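Local coordinates for flagellar regulatory protein C (Vibrio cholerae, PDB 4QHS) that hydrolyses ATP as the heptameric AAA+ domain of a flagellar regulator, probably to remodel sigma-54 RNA polymerase and activate transcription, at residues V34-G45 against R152-L161; E83-F94 against E137-K145. All coordinates share one frame; numbering follows the deposited sequence.

Contact 1. Residues V34-G45 against R152-L161; sequences VAKTDANVMILG and RVLATSNRDL
Arg152 turns its guanidinium into the loop after helix 23-35 and spends its N-H groups on backbone carbonyls. Arg152 NE donates to Ala39 O at 2.8 Å, and Arg152 NH2 to Val34 O at 2.9 Å, while NH2 makes a weaker bond to Ala39 O. Both acceptors lie at the guanidinium edge, but NH2 approaches Val34 O from above its carbonyl plane, 70° out of it. Thr37 OG1 bonds to a lone pair of that oxygen, in its carbonyl plane, and also accepts from Ala39 N in an ST turn; Thr37 N is a third donor to Val34 O. Thr37 O lies over one guanidinium face. A bend at chi2 (-104°) swings the arginine chain from its strand into this group of carbonyl oxygens.

From there strands 41-44 and 152-157 run parallel, their axes 22° apart. Ala155 is gripped from both its polar ends: its N donates to Val41 O (2.8 Å) and its O accepts from Ile43 N (2.7 Å). Next along the strand, Thr156 OG1 bonds to Asp116 and Glu117. At the C-terminal end a water bridges Gly45 N and Ser157 O.

On one sheet face Val41 and Leu154 lie side by side, Val41 CB 3.8 Å from Leu154 CD2. On the other, Met42, bent at chi2 and chi3, lays CE 3.7 Å from Ala155 CB and meets Leu161 CD1 tip to tip.

Asp38 OD1 stays 5.3 Å from Arg152 NH1 and pairs with Arg64 instead. Bonded here to main-chain oxygens, Arg152 therefore appears to fix the loop's path, while the other end of the ladder delivers Ile43 O and Gly45 O to Lys51 of the P-loop.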
loop_
_atom_site.group_PDB
_atom_site.type_symbol
_atom_site.label_atom_id
_atom_site.label_comp_id
_atom_site.label_asym_id
_atom_site.label_seq_id
_atom_site.Cartn_x
_atom_site.Cartn_y
_atom_site.Cartn_z
ATOM N N VAL A 34 -48.410 -18.012 -7.909
ATOM C CA VAL A 34 -47.277 -17.566 -8.742
ATOM C C VAL A 34 -46.829 -18.633 -9.694
ATOM O O VAL A 34 -46.456 -18.337 -10.834
ATOM C CB VAL A 34 -45.968 -17.200 -7.985
ATOM C CG1 VAL A 34 -45.577 -15.748 -8.236
ATOM C CG2 VAL A 34 -45.995 -17.608 -6.540
ATOM N N ALA A 35 -46.821 -19.863 -9.190
ATOM C CA ALA A 35 -46.237 -20.982 -9.917
ATOM C C ALA A 35 -46.849 -21.071 -11.303
ATOM O O ALA A 35 -46.144 -21.282 -12.274
ATOM C CB ALA A 35 -46.422 -22.283 -9.149
ATOM N N LYS A 36 -48.136 -20.845 -11.385
ATOM C CA LYS A 36 -48.815 -20.897 -12.641
ATOM C C LYS A 36 -48.352 -19.836 -13.614
ATOM O O LYS A 36 -48.596 -19.948 -14.786
ATOM C CB LYS A 36 -50.315 -20.836 -12.420
ATOM C CG LYS A 36 -50.881 -22.140 -11.950
ATOM C CD LYS A 36 -51.662 -21.995 -10.671
ATOM C CE LYS A 36 -53.084 -22.529 -10.801
ATOM N NZ LYS A 36 -54.084 -21.453 -11.027
ATOM N N THR A 37 -47.664 -18.822 -13.129
ATOM C CA THR A 37 -47.128 -17.786 -13.994
ATOM C C THR A 37 -45.628 -17.885 -14.216
ATOM O O THR A 37 -45.006 -18.806 -13.782
ATOM C CB THR A 37 -47.454 -16.403 -13.465
ATOM O OG1 THR A 37 -46.495 -16.017 -12.497
ATOM C CG2 THR A 37 -48.796 -16.401 -12.834
ATOM N N ASP A 38 -45.069 -16.909 -14.906
ATOM C CA ASP A 38 -43.661 -16.880 -15.208
ATOM C C ASP A 38 -42.912 -15.862 -14.376
ATOM O O ASP A 38 -41.759 -15.618 -14.597
ATOM C CB ASP A 38 -43.445 -16.552 -16.677
ATOM C CG ASP A 38 -43.123 -17.766 -17.512
ATOM O OD1 ASP A 38 -42.888 -18.847 -16.971
ATOM O OD2 ASP A 38 -43.105 -17.643 -18.734
ATOM N N ALA A 39 -43.578 -15.278 -13.407
ATOM C CA ALA A 39 -43.004 -14.221 -12.604
ATOM C C ALA A 39 -41.840 -14.654 -11.741
ATOM O O ALA A 39 -41.768 -15.772 -11.324
ATOM C CB ALA A 39 -44.045 -13.615 -11.754
ATOM N N ASN A 40 -40.948 -13.719 -11.471
ATOM C CA ASN A 40 -39.859 -13.938 -10.565
ATOM C C ASN A 40 -40.386 -14.045 -9.176
ATOM O O ASN A 40 -41.272 -13.335 -8.807
ATOM C CB ASN A 40 -38.881 -12.798 -10.596
ATOM C CG ASN A 40 -38.222 -12.633 -11.897
ATOM O OD1 ASN A 40 -37.944 -13.570 -12.599
ATOM N ND2 ASN A 40 -37.938 -11.429 -12.216
ATOM N N VAL A 41 -39.828 -14.951 -8.410
ATOM C CA VAL A 41 -40.277 -15.188 -7.042
ATOM C C VAL A 41 -39.128 -15.061 -6.049
ATOM O O VAL A 41 -38.100 -15.745 -6.178
ATOM C CB VAL A 41 -40.891 -16.586 -6.866
ATOM C CG1 VAL A 41 -41.303 -16.764 -5.420
ATOM C CG2 VAL A 41 -42.057 -16.795 -7.821
ATOM N N MET A 42 -39.302 -14.184 -5.073
ATOM C CA MET A 42 -38.330 -14.009 -4.000
ATOM C C MET A 42 -38.810 -14.719 -2.731
ATOM O O MET A 42 -39.882 -14.413 -2.223
ATOM C CB MET A 42 -38.108 -12.525 -3.712
ATOM C CG MET A 42 -37.119 -12.267 -2.583
ATOM S SD MET A 42 -35.424 -12.735 -2.983
ATOM C CE MET A 42 -35.193 -11.704 -4.431
ATOM N N ILE A 43 -38.027 -15.665 -2.228
ATOM C CA ILE A 43 -38.382 -16.340 -0.985
ATOM C C ILE A 43 -37.528 -15.843 0.179
ATOM O O ILE A 43 -36.300 -16.105 0.249
ATOM C CB ILE A 43 -38.230 -17.866 -1.093
ATOM C CG1 ILE A 43 -38.838 -18.383 -2.401
ATOM C CG2 ILE A 43 -38.861 -18.539 0.125
ATOM C CD1 ILE A 43 -38.551 -19.842 -2.651
ATOM N N LEU A 44 -38.190 -15.111 1.073
ATOM C CA LEU A 44 -37.570 -14.509 2.249
ATOM C C LEU A 44 -37.692 -15.446 3.452
ATOM O O LEU A 44 -38.440 -16.428 3.414
ATOM C CB LEU A 44 -38.216 -13.149 2.543
ATOM C CG LEU A 44 -38.210 -12.218 1.324
ATOM C CD1 LEU A 44 -39.019 -10.944 1.552
ATOM C CD2 LEU A 44 -36.782 -11.881 0.933
ATOM N N GLY A 45 -36.961 -15.145 4.516
ATOM C CA GLY A 45 -37.001 -15.972 5.712
ATOM C C GLY A 45 -35.607 -16.401 6.109
ATOM O O GLY A 45 -34.651 -16.216 5.354
ATOM N N ARG A 152 -37.194 -19.271 -15.966
ATOM C CA ARG A 152 -37.942 -18.737 -14.841
ATOM C C ARG A 152 -36.990 -18.570 -13.671
ATOM O O ARG A 152 -36.221 -19.482 -13.341
ATOM C CB ARG A 152 -39.099 -19.673 -14.464
ATOM C CG ARG A 152 -40.276 -19.003 -13.759
ATOM C CD ARG A 152 -40.308 -19.272 -12.263
ATOM N NE ARG A 152 -41.397 -18.530 -11.622
ATOM C CZ ARG A 152 -42.633 -18.993 -11.441
ATOM N NH1 ARG A 152 -42.954 -20.219 -11.837
ATOM N NH2 ARG A 152 -43.553 -18.230 -10.850
ATOM N N VAL A 153 -37.035 -17.409 -13.040
ATOM C CA VAL A 153 -36.127 -17.126 -11.944
ATOM C C VAL A 153 -36.804 -17.198 -10.579
ATOM O O VAL A 153 -37.840 -16.569 -10.339
ATOM C CB VAL A 153 -35.490 -15.747 -12.099
ATOM C CG1 VAL A 153 -34.753 -15.377 -10.836
ATOM C CG2 VAL A 153 -34.554 -15.746 -13.296
ATOM N N LEU A 154 -36.209 -17.994 -9.706
ATOM C CA LEU A 154 -36.539 -18.006 -8.298
ATOM C C LEU A 154 -35.305 -17.519 -7.558
ATOM O O LEU A 154 -34.183 -17.826 -7.967
ATOM C CB LEU A 154 -36.949 -19.407 -7.818
ATOM C CG LEU A 154 -38.008 -20.204 -8.583
ATOM C CD1 LEU A 154 -38.210 -21.535 -7.907
ATOM C CD2 LEU A 154 -39.316 -19.470 -8.680
ATOM N N ALA A 155 -35.514 -16.758 -6.489
ATOM C CA ALA A 155 -34.422 -16.311 -5.625
ATOM C C ALA A 155 -34.784 -16.444 -4.154
ATOM O O ALA A 155 -35.962 -16.499 -3.805
ATOM C CB ALA A 155 -34.057 -14.879 -5.926
ATOM N N THR A 156 -33.760 -16.481 -3.301
ATOM C CA THR A 156 -33.938 -16.386 -1.857
ATOM C C THR A 156 -32.964 -15.405 -1.231
ATOM O O THR A 156 -31.871 -15.168 -1.746
ATOM C CB THR A 156 -33.735 -17.736 -1.140
ATOM O OG1 THR A 156 -32.336 -18.025 -1.075
ATOM C CG2 THR A 156 -34.462 -18.866 -1.877
ATOM N N SER A 157 -33.356 -14.907 -0.085
ATOM C CA SER A 157 -32.576 -13.997 0.680
ATOM C C SER A 157 -32.915 -14.160 2.128
ATOM O O SER A 157 -34.051 -14.223 2.485
ATOM C CB SER A 157 -32.879 -12.590 0.258
ATOM O OG SER A 157 -31.931 -11.739 0.786
ATOM N N ASN A 158 -31.919 -14.245 2.971
ATOM C CA ASN A 158 -32.199 -14.313 4.372
ATOM C C ASN A 158 -32.136 -12.950 5.025
ATOM O O ASN A 158 -32.118 -12.829 6.212
ATOM C CB ASN A 158 -31.329 -15.339 5.056
ATOM C CG ASN A 158 -29.920 -14.897 5.219
ATOM O OD1 ASN A 158 -29.570 -13.789 4.950
ATOM N ND2 ASN A 158 -29.109 -15.778 5.671
ATOM N N ARG A 159 -32.144 -11.911 4.225
ATOM C CA ARG A 159 -32.115 -10.586 4.760
ATOM C C ARG A 159 -33.124 -9.674 4.114
ATOM O O ARG A 159 -33.614 -9.964 3.051
ATOM C CB ARG A 159 -30.720 -10.006 4.661
ATOM C CG ARG A 159 -30.232 -9.852 3.282
ATOM C CD ARG A 159 -28.778 -9.556 3.242
ATOM N NE ARG A 159 -28.398 -8.650 4.287
ATOM C CZ ARG A 159 -27.159 -8.444 4.677
ATOM N NH1 ARG A 159 -26.165 -9.095 4.091
ATOM N NH2 ARG A 159 -26.929 -7.604 5.664
ATOM N N ASP A 160 -33.436 -8.584 4.797
ATOM C CA ASP A 160 -34.363 -7.568 4.336
ATOM C C ASP A 160 -33.715 -6.848 3.209
ATOM O O ASP A 160 -32.777 -6.142 3.419
ATOM C CB ASP A 160 -34.653 -6.599 5.480
ATOM C CG ASP A 160 -35.589 -5.472 5.101
ATOM O OD1 ASP A 160 -35.855 -5.259 3.932
ATOM O OD2 ASP A 160 -36.063 -4.774 5.993
ATOM N N LEU A 161 -34.225 -7.041 2.006
ATOM C CA LEU A 161 -33.582 -6.532 0.811
ATOM C C LEU A 161 -33.874 -5.079 0.561
ATOM O O LEU A 161 -33.078 -4.378 0.023
ATOM C CB LEU A 161 -33.983 -7.346 -0.413
ATOM C CG LEU A 161 -33.317 -8.671 -0.735
ATOM C CD1 LEU A 161 -33.859 -9.182 -2.026
ATOM C CD2 LEU A 161 -31.847 -8.558 -0.822
HETATM O O HOH W 1 -35.128 -12.418 4.716
#

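Contact 2. Residues E83-F94 against E137-K145; sequences EATLFGYEKGAF and EVERLGSRK
Leu141 is held by its backbone and wedged by its branches. Its N donates to Gly88 O (2.7 Å) and its O accepts from Glu90 N (2.9 Å), a single bridge flanking Tyr89. With CG beside its own N (chi1 -68°), Leu141 sends its two methyls to different neighbours: CD1 sits 3.8 Å from Ala84 CA and also touches Phe94, whereas CD2 meets the carboxylate of Glu83, 3.4 Å from OE2. Leu141 CB packs on Tyr89 CB and Ala93 CB.

Phe94 crosses Leu141 at about a right angle and places its CZ over the centre of the Tyr89 ring. Beyond the bridge, Val138 CG2 abuts the edge of the Phe87 ring, 3.5 Å from CD1.

Arg140 runs straight from CG to NE past the backbone of Gly88, whereas Glu90 folds back at chi2 (-68°). The two side chains thereby converge in a salt bridge, Arg140 NH1 to Glu90 OE2 3.1 Å; the nitrogen lies above the carboxylate plane although the two planar groups are only 23° apart. Arg140 NE has a second acid, Glu106.

Type II turns at Glu90-Ala93 and Arg140-Ser143 bring Ala93 CB within 3.9 Å of Gly142 CA. Segment 83-94 holds the end of helix 82-87 and the first part of the L1 loop, with the start of its GAFTGA motif, packed against hairpin 137-139/146-148, which matches the presensor-1 insertion of this family.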
loop_
_atom_site.group_PDB
_atom_site.type_symbol
_atom_site.label_atom_id
_atom_site.label_comp_id
_atom_site.label_asym_id
_atom_site.label_seq_id
_atom_site.Cartn_x
_atom_site.Cartn_y
_atom_site.Cartn_z
ATOM N N GLU A 83 -19.563 -15.674 -10.372
ATOM C CA GLU A 83 -19.836 -15.037 -11.653
ATOM C C GLU A 83 -19.530 -15.984 -12.814
ATOM O O GLU A 83 -20.312 -16.080 -13.769
ATOM C CB GLU A 83 -19.033 -13.743 -11.781
ATOM C CG GLU A 83 -19.170 -13.047 -13.104
ATOM C CD GLU A 83 -18.614 -11.635 -13.052
ATOM O OE1 GLU A 83 -18.852 -10.933 -12.042
ATOM O OE2 GLU A 83 -17.938 -11.222 -14.008
ATOM N N ALA A 84 -18.420 -16.709 -12.729
ATOM C CA ALA A 84 -18.087 -17.653 -13.799
ATOM C C ALA A 84 -19.113 -18.792 -13.880
ATOM O O ALA A 84 -19.493 -19.234 -14.971
ATOM C CB ALA A 84 -16.704 -18.212 -13.605
ATOM N N THR A 85 -19.560 -19.269 -12.726
ATOM C CA THR A 85 -20.523 -20.360 -12.696
ATOM C C THR A 85 -21.867 -19.907 -13.261
ATOM O O THR A 85 -22.471 -20.596 -14.073
ATOM C CB THR A 85 -20.719 -20.879 -11.286
ATOM O OG1 THR A 85 -21.101 -19.787 -10.453
ATOM C CG2 THR A 85 -19.426 -21.418 -10.765
ATOM N N LEU A 86 -22.310 -18.725 -12.857
ATOM C CA LEU A 86 -23.587 -18.183 -13.331
ATOM C C LEU A 86 -23.636 -17.948 -14.843
ATOM O O LEU A 86 -24.584 -18.373 -15.519
ATOM C CB LEU A 86 -23.899 -16.866 -12.610
ATOM C CG LEU A 86 -24.852 -17.008 -11.426
ATOM C CD1 LEU A 86 -25.048 -15.664 -10.724
ATOM C CD2 LEU A 86 -26.201 -17.608 -11.860
ATOM N N PHE A 87 -22.611 -17.273 -15.365
ATOM C CA PHE A 87 -22.607 -16.822 -16.753
ATOM C C PHE A 87 -21.825 -17.727 -17.686
ATOM O O PHE A 87 -22.007 -17.677 -18.903
ATOM C CB PHE A 87 -22.052 -15.398 -16.826
ATOM C CG PHE A 87 -22.911 -14.408 -16.122
ATOM C CD1 PHE A 87 -24.047 -13.907 -16.726
ATOM C CD2 PHE A 87 -22.614 -14.006 -14.837
ATOM C CE1 PHE A 87 -24.864 -13.004 -16.064
ATOM C CE2 PHE A 87 -23.426 -13.100 -14.176
ATOM C CZ PHE A 87 -24.550 -12.603 -14.789
ATOM N N GLY A 88 -20.956 -18.558 -17.126
ATOM C CA GLY A 88 -20.116 -19.403 -17.945
ATOM C C GLY A 88 -19.007 -18.538 -18.509
ATOM O O GLY A 88 -18.987 -17.329 -18.291
ATOM N N TYR A 89 -18.097 -19.148 -19.258
ATOM C CA TYR A 89 -16.935 -18.438 -19.749
ATOM C C TYR A 89 -16.323 -19.144 -20.944
ATOM O O TYR A 89 -16.600 -20.316 -21.216
ATOM C CB TYR A 89 -15.886 -18.289 -18.642
ATOM C CG TYR A 89 -15.564 -19.584 -17.916
ATOM C CD1 TYR A 89 -16.328 -19.998 -16.824
ATOM C CD2 TYR A 89 -14.508 -20.395 -18.326
ATOM C CE1 TYR A 89 -16.044 -21.180 -16.156
ATOM C CE2 TYR A 89 -14.218 -21.583 -17.665
ATOM C CZ TYR A 89 -14.988 -21.968 -16.577
ATOM O OH TYR A 89 -14.705 -23.135 -15.905
ATOM N N GLU A 90 -15.494 -18.405 -21.661
ATOM C CA GLU A 90 -14.726 -18.967 -22.750
ATOM C C GLU A 90 -13.305 -19.198 -22.266
ATOM O O GLU A 90 -12.877 -18.620 -21.261
ATOM C CB GLU A 90 -14.780 -18.049 -23.971
ATOM C CG GLU A 90 -16.211 -17.887 -24.514
ATOM C CD GLU A 90 -16.765 -19.173 -25.136
ATOM O OE1 GLU A 90 -15.976 -19.998 -25.647
ATOM O OE2 GLU A 90 -17.998 -19.358 -25.125
ATOM N N LYS A 91 -12.596 -20.086 -22.953
ATOM C CA LYS A 91 -11.234 -20.412 -22.584
ATOM C C LYS A 91 -10.451 -19.109 -22.530
ATOM O O LYS A 91 -10.584 -18.273 -23.418
ATOM C CB LYS A 91 -10.624 -21.407 -23.584
ATOM C CG LYS A 91 -9.212 -21.859 -23.238
ATOM C CD LYS A 91 -8.691 -22.915 -24.222
ATOM C CE LYS A 91 -7.294 -23.392 -23.819
ATOM N NZ LYS A 91 -6.682 -24.341 -24.791
ATOM N N GLY A 92 -9.692 -18.911 -21.457
ATOM C CA GLY A 92 -8.884 -17.714 -21.301
ATOM C C GLY A 92 -9.597 -16.496 -20.717
ATOM O O GLY A 92 -8.979 -15.447 -20.592
ATOM N N ALA A 93 -10.857 -16.600 -20.335
ATOM C CA ALA A 93 -11.573 -15.432 -19.851
ATOM C C ALA A 93 -10.985 -14.848 -18.589
ATOM O O ALA A 93 -11.007 -13.673 -18.381
ATOM C CB ALA A 93 -13.012 -15.733 -19.653
ATOM N N PHE A 94 -10.465 -15.699 -17.746
ATOM C CA PHE A 94 -9.794 -15.253 -16.576
ATOM C C PHE A 94 -8.683 -16.231 -16.393
ATOM O O PHE A 94 -8.597 -17.190 -17.108
ATOM C CB PHE A 94 -10.731 -15.261 -15.386
ATOM C CG PHE A 94 -11.537 -16.495 -15.261
ATOM C CD1 PHE A 94 -12.762 -16.596 -15.856
ATOM C CD2 PHE A 94 -11.086 -17.540 -14.543
ATOM C CE1 PHE A 94 -13.499 -17.720 -15.733
ATOM C CE2 PHE A 94 -11.828 -18.639 -14.417
ATOM C CZ PHE A 94 -13.039 -18.732 -15.015
ATOM N N GLU A 137 -31.257 -12.486 -22.182
ATOM C CA GLU A 137 -30.086 -12.941 -22.913
ATOM C C GLU A 137 -28.916 -12.995 -21.945
ATOM O O GLU A 137 -28.858 -12.220 -20.983
ATOM C CB GLU A 137 -29.750 -12.010 -24.080
ATOM C CG GLU A 137 -30.681 -12.126 -25.266
ATOM C CD GLU A 137 -30.322 -11.169 -26.384
ATOM O OE1 GLU A 137 -29.387 -10.359 -26.195
ATOM O OE2 GLU A 137 -30.979 -11.231 -27.449
ATOM N N VAL A 138 -27.979 -13.877 -22.216
ATOM C CA VAL A 138 -26.789 -13.971 -21.422
ATOM C C VAL A 138 -25.555 -14.086 -22.276
ATOM O O VAL A 138 -25.619 -14.453 -23.410
ATOM C CB VAL A 138 -26.871 -15.118 -20.427
ATOM C CG1 VAL A 138 -27.022 -16.408 -21.129
ATOM C CG2 VAL A 138 -25.669 -15.136 -19.582
ATOM N N GLU A 139 -24.429 -13.731 -21.709
ATOM C CA GLU A 139 -23.169 -13.773 -22.388
ATOM C C GLU A 139 -22.199 -14.434 -21.488
ATOM O O GLU A 139 -22.204 -14.187 -20.329
ATOM C CB GLU A 139 -22.668 -12.384 -22.613
ATOM C CG GLU A 139 -22.769 -11.935 -23.986
ATOM C CD GLU A 139 -23.324 -10.558 -24.071
ATOM O OE1 GLU A 139 -24.287 -10.263 -23.339
ATOM O OE2 GLU A 139 -22.797 -9.766 -24.874
ATOM N N ARG A 140 -21.343 -15.259 -22.033
ATOM C CA ARG A 140 -20.346 -15.918 -21.235
ATOM C C ARG A 140 -19.209 -14.965 -20.982
ATOM O O ARG A 140 -18.997 -14.072 -21.758
ATOM C CB ARG A 140 -19.834 -17.148 -21.957
ATOM C CG ARG A 140 -20.700 -18.365 -21.844
ATOM C CD ARG A 140 -20.196 -19.415 -22.745
ATOM N NE ARG A 140 -21.030 -20.588 -22.777
ATOM C CZ ARG A 140 -20.712 -21.693 -23.420
ATOM N NH1 ARG A 140 -19.596 -21.757 -24.077
ATOM N NH2 ARG A 140 -21.510 -22.718 -23.409
ATOM N N LEU A 141 -18.477 -15.179 -19.899
ATOM C CA LEU A 141 -17.297 -14.370 -19.627
ATOM C C LEU A 141 -16.301 -14.522 -20.772
ATOM O O LEU A 141 -16.040 -15.639 -21.234
ATOM C CB LEU A 141 -16.636 -14.764 -18.299
ATOM C CG LEU A 141 -17.354 -14.488 -16.972
ATOM C CD1 LEU A 141 -16.448 -14.869 -15.802
ATOM C CD2 LEU A 141 -17.774 -13.047 -16.845
ATOM N N GLY A 142 -15.767 -13.396 -21.233
ATOM C CA GLY A 142 -14.769 -13.394 -22.285
ATOM C C GLY A 142 -15.355 -13.711 -23.644
ATOM O O GLY A 142 -14.676 -14.275 -24.498
ATOM N N SER A 143 -16.622 -13.361 -23.836
ATOM C CA SER A 143 -17.292 -13.543 -25.125
ATOM C C SER A 143 -18.253 -12.397 -25.382
ATOM O O SER A 143 -18.743 -11.773 -24.444
ATOM C CB SER A 143 -18.050 -14.872 -25.164
ATOM O OG SER A 143 -19.066 -14.856 -26.164
ATOM N N ARG A 144 -18.549 -12.095 -26.617
ATOM C CA ARG A 144 -19.572 -11.103 -26.827
ATOM C C ARG A 144 -20.760 -11.668 -27.573
ATOM O O ARG A 144 -21.598 -10.940 -28.027
ATOM C CB ARG A 144 -19.013 -9.817 -27.436
ATOM C CG ARG A 144 -17.626 -9.423 -26.896
ATOM C CD ARG A 144 -17.631 -8.217 -25.920
ATOM N NE ARG A 144 -16.289 -7.670 -25.656
ATOM C CZ ARG A 144 -15.941 -6.976 -24.570
ATOM N NH1 ARG A 144 -16.818 -6.725 -23.616
ATOM N NH2 ARG A 144 -14.713 -6.517 -24.431
ATOM N N LYS A 145 -20.852 -12.981 -27.651
ATOM C CA LYS A 145 -22.054 -13.592 -28.181
ATOM C C LYS A 145 -23.104 -13.704 -27.081
ATOM O O LYS A 145 -22.830 -14.208 -25.994
ATOM C CB LYS A 145 -21.750 -14.961 -28.776
ATOM C CG LYS A 145 -22.838 -15.464 -29.690
ATOM C CD LYS A 145 -22.279 -16.478 -30.656
ATOM C CE LYS A 145 -21.813 -17.705 -29.917
ATOM N NZ LYS A 145 -22.972 -18.349 -29.242
#

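The chain connects contact 1 and contact 2 directly: the hairpin of strands 137-139 and 146-148, which supplies one side of contact 2, leads into strand 152-157 of contact 1. The two remain separate, with centres about 25 Å apart and nearest atoms about 9 Å apart. The centre of contact 1, in the parallel core sheet beside the P-loop and the acidic Asp116-Glu117 pair, is about 9 Å from the chain centre; that of contact 2 is about 25 Å from it. In related activators, nucleotide state at the core is coupled to loops like those of contact 2. Both touch other subunits: Val34 packs on Ile246 of one, Tyr89 bonds weakly to Arg144 of another.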